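Local coordinates for hypothetical protein (Parabacteroides merdae, PDB 4OO3) that probably acts as an NAD(P)-dependent oxidoreductase, joining an NAD-binding Rossmann fold to a C-terminal oxidoreductase domain, at residues T264-D267 with A268-F272; Y391-H395 with E396-G400. All coordinates share one frame; numbering follows the deposited sequence.

Contact 1 (T264-D267 with A268-F272); sequences TGTD and AYPDF
Thr-264 OG1 is gripped twice, just before Thr-266 turns toward Pro-270. The hydroxyl accepts from Thr-266 N at 3.0 Å, a bent bond of 135° that makes an ST turn, and donates to the backbone O of Phe-260 one helical turn back. With chi1 at 74°, OG1 stands between its own backbone N and carbonyl carbon, from where it reaches both partners. Between the two threonines, Gly-265 leaves the helix with positive phi (94°), where a side chain would collide with the preceding carbonyl. Past this turn, Thr-266 points its methyl at the proline: CG2, set anti to the backbone N, meets Pro-270 CG end-on at 4.1 Å, a loose apolar touch. The proline's CD also lies 3.9 Å from Asp-267 O. The Ala-268 to Tyr-269 peptide is cis, a non-proline cis bond, and this brings the two neighbouring side chains together: Ala-268 CB sits over the centre of the Tyr-269 ring, 3.5 Å above its plane, in a CH-pi arrangement. Tyr-269 is buried, and its OH is hydrogen-bonded to the backbone O of Asp-280, which fixes the far end of the ring. Phe-260 meets this ring edge-to-face and also touches Ala-268 and Pro-270. Val-204, from another loop, packs on both Thr-266 and Pro-270. The whole forms a surface turn that leaves the C-terminal end of helix 257-264, lays Ala-268, Tyr-269 and Pro-270 back against that helix, and runs on toward strand 282-294.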
loop_
_atom_site.group_PDB
_atom_site.type_symbol
_atom_site.label_atom_id
_atom_site.label_comp_id
_atom_site.label_asym_id
_atom_site.label_seq_id
_atom_site.Cartn_x
_atom_site.Cartn_y
_atom_site.Cartn_z
ATOM N N THR A 264 -15.738 3.524 15.220
ATOM C CA THR A 264 -16.211 2.145 14.977
ATOM C C THR A 264 -17.727 1.996 14.930
ATOM O O THR A 264 -18.230 1.147 14.213
ATOM C CB THR A 264 -15.685 1.139 16.028
ATOM O OG1 THR A 264 -16.373 1.325 17.277
ATOM C CG2 THR A 264 -14.165 1.281 16.216
ATOM N N GLY A 265 -18.447 2.802 15.707
ATOM C CA GLY A 265 -19.892 2.638 15.866
ATOM C C GLY A 265 -20.231 1.797 17.084
ATOM O O GLY A 265 -21.288 1.966 17.680
ATOM N N THR A 266 -19.327 0.893 17.459
ATOM C CA THR A 266 -19.520 0.012 18.606
ATOM C C THR A 266 -19.274 0.745 19.916
ATOM O O THR A 266 -18.493 1.691 19.974
ATOM C CB THR A 266 -18.557 -1.191 18.535
ATOM O OG1 THR A 266 -18.696 -1.830 17.266
ATOM C CG2 THR A 266 -18.840 -2.210 19.635
ATOM N N ASP A 267 -19.936 0.275 20.968
ATOM C CA ASP A 267 -19.767 0.815 22.309
ATOM C C ASP A 267 -18.434 0.344 22.911
ATOM O O ASP A 267 -18.006 -0.794 22.701
ATOM C CB ASP A 267 -20.945 0.388 23.197
ATOM C CG ASP A 267 -21.529 1.538 23.996
ATOM O OD1 ASP A 267 -21.504 2.696 23.512
ATOM O OD2 ASP A 267 -22.031 1.276 25.109
ATOM N N ALA A 268 -17.783 1.232 23.658
ATOM C CA ALA A 268 -16.434 0.983 24.176
ATOM C C ALA A 268 -16.464 0.068 25.407
ATOM O O ALA A 268 -17.062 0.452 26.414
ATOM C CB ALA A 268 -15.776 2.306 24.536
ATOM N N TYR A 269 -15.830 -1.113 25.384
ATOM C CA TYR A 269 -15.032 -1.648 24.276
ATOM C C TYR A 269 -15.394 -3.115 24.055
ATOM O O TYR A 269 -15.866 -3.773 24.976
ATOM C CB TYR A 269 -13.538 -1.573 24.617
ATOM C CG TYR A 269 -13.000 -0.178 24.815
ATOM C CD1 TYR A 269 -12.685 0.623 23.726
ATOM C CD2 TYR A 269 -12.791 0.337 26.088
ATOM C CE1 TYR A 269 -12.183 1.902 23.895
ATOM C CE2 TYR A 269 -12.291 1.618 26.270
ATOM C CZ TYR A 269 -11.989 2.399 25.170
ATOM O OH TYR A 269 -11.494 3.676 25.329
ATOM N N PRO A 270 -15.168 -3.644 22.838
ATOM C CA PRO A 270 -15.311 -5.082 22.641
ATOM C C PRO A 270 -14.399 -5.884 23.550
ATOM O O PRO A 270 -13.368 -5.388 24.000
ATOM C CB PRO A 270 -14.897 -5.284 21.184
ATOM C CG PRO A 270 -15.258 -4.003 20.527
ATOM C CD PRO A 270 -15.015 -2.936 21.557
ATOM N N ASP A 271 -14.791 -7.124 23.796
ATOM C CA ASP A 271 -14.122 -7.986 24.751
ATOM C C ASP A 271 -12.663 -8.258 24.385
ATOM O O ASP A 271 -11.784 -8.259 25.250
ATOM C CB ASP A 271 -14.878 -9.306 24.828
ATOM C CG ASP A 271 -14.519 -10.099 26.041
ATOM O OD1 ASP A 271 -14.688 -9.572 27.163
ATOM O OD2 ASP A 271 -14.078 -11.253 25.871
ATOM N N PHE A 272 -12.423 -8.479 23.097
ATOM C CA PHE A 272 -11.096 -8.827 22.590
ATOM C C PHE A 272 -10.094 -7.664 22.563
ATOM O O PHE A 272 -8.931 -7.870 22.222
ATOM C CB PHE A 272 -11.211 -9.439 21.186
ATOM C CG PHE A 272 -11.750 -8.494 20.147
ATOM C CD1 PHE A 272 -10.890 -7.683 19.416
ATOM C CD2 PHE A 272 -13.116 -8.422 19.892
ATOM C CE1 PHE A 272 -11.382 -6.810 18.462
ATOM C CE2 PHE A 272 -13.612 -7.551 18.936
ATOM C CZ PHE A 272 -12.744 -6.743 18.220
#

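Contact 2 (Y391-H395 with E396-G400); sequences YRVGH and EAHFG
His-398 meets Gly-394 through both backbone and ring. Gly-394 O accepts from His-398 N at 3.1 Å, in the carbonyl plane, and the same oxygen lies over the centre of the imidazole, 3.1 Å above one face. CG of His-398 is anti to its carbonyl carbon (chi1 -61°), which turns the ring back over the start of the helix. Val-393 slants across beside it, CG2 lying 3.5 Å from His-398 NE2, while its CB packs 3.8 Å from Ala-397 CB. Two waters lie in the ring plane, one at each nitrogen: one joins NE2 to Tyr-391 O, the other joins ND1 to His-395 ND1, 2.9 Å from the latter. Both ring nitrogens are thus engaged, which fixes the rotation of the imidazole. An alanine in place of His-398 would probably leave both waters without their shared mate, Tyr-391 O and His-395 no longer tied in, and Val-393 CG2 with a gap beside it.

Gly-394 is the N-cap, with a positive phi (89°) that a side chain would not easily tolerate. The His-398 N bond to Gly-394 O is the first rung of the helical ladder, and Phe-399 N to His-395 O at 2.9 Å is the next. A third water extends the capping: it donates to Val-393 O at 2.6 Å and accepts from Ala-397 N at 3.0 Å. Farther out, His-395 NE2 is hydrogen-bonded to His-23 NE2, whose ring also meets that of Phe-399, and Glu-396 makes a salt bridge to Lys-29. This N-terminal turn of helix 395-412, entered from strand 382-386, thereby rests on helix 22-26, while the incoming Tyr-391 and Arg-392 lie against helix 155-164.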
loop_
_atom_site.group_PDB
_atom_site.type_symbol
_atom_site.label_atom_id
_atom_site.label_comp_id
_atom_site.label_asym_id
_atom_site.label_seq_id
_atom_site.Cartn_x
_atom_site.Cartn_y
_atom_site.Cartn_z
ATOM N N TYR A 391 -3.005 14.946 -13.915
ATOM C CA TYR A 391 -2.286 13.811 -13.331
ATOM C C TYR A 391 -2.743 13.444 -11.908
ATOM O O TYR A 391 -2.376 12.382 -11.406
ATOM C CB TYR A 391 -0.786 14.077 -13.305
ATOM C CG TYR A 391 -0.135 14.128 -14.664
ATOM C CD1 TYR A 391 0.186 12.960 -15.348
ATOM C CD2 TYR A 391 0.178 15.348 -15.261
ATOM C CE1 TYR A 391 0.797 13.005 -16.591
ATOM C CE2 TYR A 391 0.790 15.401 -16.503
ATOM C CZ TYR A 391 1.097 14.226 -17.163
ATOM O OH TYR A 391 1.695 14.276 -18.401
ATOM N N ARG A 392 -3.523 14.311 -11.260
ATOM C CA ARG A 392 -4.018 14.046 -9.905
ATOM C C ARG A 392 -5.251 13.161 -9.976
ATOM O O ARG A 392 -6.344 13.565 -9.601
ATOM C CB ARG A 392 -4.342 15.354 -9.175
ATOM C CG ARG A 392 -3.192 16.350 -9.125
ATOM C CD ARG A 392 -2.003 15.811 -8.349
ATOM N NE ARG A 392 -0.935 16.801 -8.261
ATOM C CZ ARG A 392 0.063 16.772 -7.383
ATOM N NH1 ARG A 392 0.154 15.796 -6.478
ATOM N NH2 ARG A 392 0.977 17.738 -7.404
ATOM N N VAL A 393 -5.052 11.937 -10.440
ATOM C CA VAL A 393 -6.155 11.033 -10.731
ATOM C C VAL A 393 -6.800 10.426 -9.492
ATOM O O VAL A 393 -7.910 9.913 -9.583
ATOM C CB VAL A 393 -5.731 9.897 -11.692
ATOM C CG1 VAL A 393 -5.440 10.459 -13.081
ATOM C CG2 VAL A 393 -4.534 9.114 -11.155
ATOM N N GLY A 394 -6.108 10.466 -8.354
ATOM C CA GLY A 394 -6.689 10.024 -7.078
ATOM C C GLY A 394 -6.505 8.548 -6.764
ATOM O O GLY A 394 -6.118 7.745 -7.626
ATOM N N HIS A 395 -6.811 8.188 -5.523
ATOM C CA HIS A 395 -6.554 6.835 -5.015
ATOM C C HIS A 395 -7.250 5.696 -5.772
ATOM O O HIS A 395 -6.632 4.672 -6.073
ATOM C CB HIS A 395 -6.947 6.739 -3.543
ATOM C CG HIS A 395 -6.766 5.370 -2.978
ATOM N ND1 HIS A 395 -5.524 4.796 -2.819
ATOM C CD2 HIS A 395 -7.665 4.442 -2.579
ATOM C CE1 HIS A 395 -5.664 3.579 -2.330
ATOM N NE2 HIS A 395 -6.952 3.343 -2.167
ATOM N N GLU A 396 -8.537 5.860 -6.053
ATOM C CA GLU A 396 -9.303 4.805 -6.708
ATOM C C GLU A 396 -8.758 4.491 -8.096
ATOM O O GLU A 396 -8.657 3.325 -8.471
ATOM C CB GLU A 396 -10.777 5.178 -6.778
ATOM C CG GLU A 396 -11.409 5.258 -5.401
ATOM C CD GLU A 396 -12.911 5.385 -5.450
ATOM O OE1 GLU A 396 -13.453 5.726 -6.518
ATOM O OE2 GLU A 396 -13.546 5.142 -4.406
ATOM N N ALA A 397 -8.388 5.527 -8.841
ATOM C CA ALA A 397 -7.730 5.354 -10.134
ATOM C C ALA A 397 -6.391 4.627 -9.980
ATOM O O ALA A 397 -6.047 3.786 -10.805
ATOM C CB ALA A 397 -7.521 6.701 -10.806
ATOM N N HIS A 398 -5.652 4.936 -8.914
ATOM C CA HIS A 398 -4.395 4.228 -8.641
ATOM C C HIS A 398 -4.650 2.746 -8.384
ATOM O O HIS A 398 -3.864 1.899 -8.802
ATOM C CB HIS A 398 -3.633 4.818 -7.447
ATOM C CG HIS A 398 -3.233 6.246 -7.630
ATOM N ND1 HIS A 398 -3.218 7.154 -6.592
ATOM C CD2 HIS A 398 -2.847 6.930 -8.733
ATOM C CE1 HIS A 398 -2.841 8.334 -7.048
ATOM N NE2 HIS A 398 -2.606 8.225 -8.344
ATOM N N PHE A 399 -5.737 2.454 -7.676
ATOM C CA PHE A 399 -6.114 1.084 -7.336
ATOM C C PHE A 399 -6.549 0.316 -8.586
ATOM O O PHE A 399 -6.187 -0.848 -8.765
ATOM C CB PHE A 399 -7.243 1.117 -6.304
ATOM C CG PHE A 399 -7.537 -0.208 -5.662
ATOM C CD1 PHE A 399 -8.358 -1.133 -6.289
ATOM C CD2 PHE A 399 -7.030 -0.509 -4.405
ATOM C CE1 PHE A 399 -8.642 -2.348 -5.692
ATOM C CE2 PHE A 399 -7.310 -1.724 -3.805
ATOM C CZ PHE A 399 -8.119 -2.642 -4.448
ATOM N N GLY A 400 -7.333 0.975 -9.438
ATOM C CA GLY A 400 -7.775 0.400 -10.707
ATOM C C GLY A 400 -6.626 0.037 -11.631
ATOM O O GLY A 400 -6.686 -0.978 -12.320
HETATM O O HOH W 1 -1.404 10.684 -9.230
HETATM O O HOH W 2 -9.418 8.307 -8.188
HETATM O O HOH W 3 -3.276 6.073 -4.202
#

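Along the chain the two contacts come in series, neither nested nor crossed. Contact 1 comes first and shapes the way out of helix 257-264, at the start of the loop to strand 282-294 of the large mixed sheet. More than a hundred residues later, after further strands of that sheet and helix 352-369, contact 2 ends the loop from strand 382-386 by starting helix 395-412. One therefore marks a helix exit, the other a helix entry. The centres of contacts 1 and 2 are about 33 Å apart, and the nearest atoms of contacts 1 and 2 about 19 Å. Contact 1 is a surface turn; contact 2, partly buried, ties the sheet's loop to helices 22-26 and 155-164.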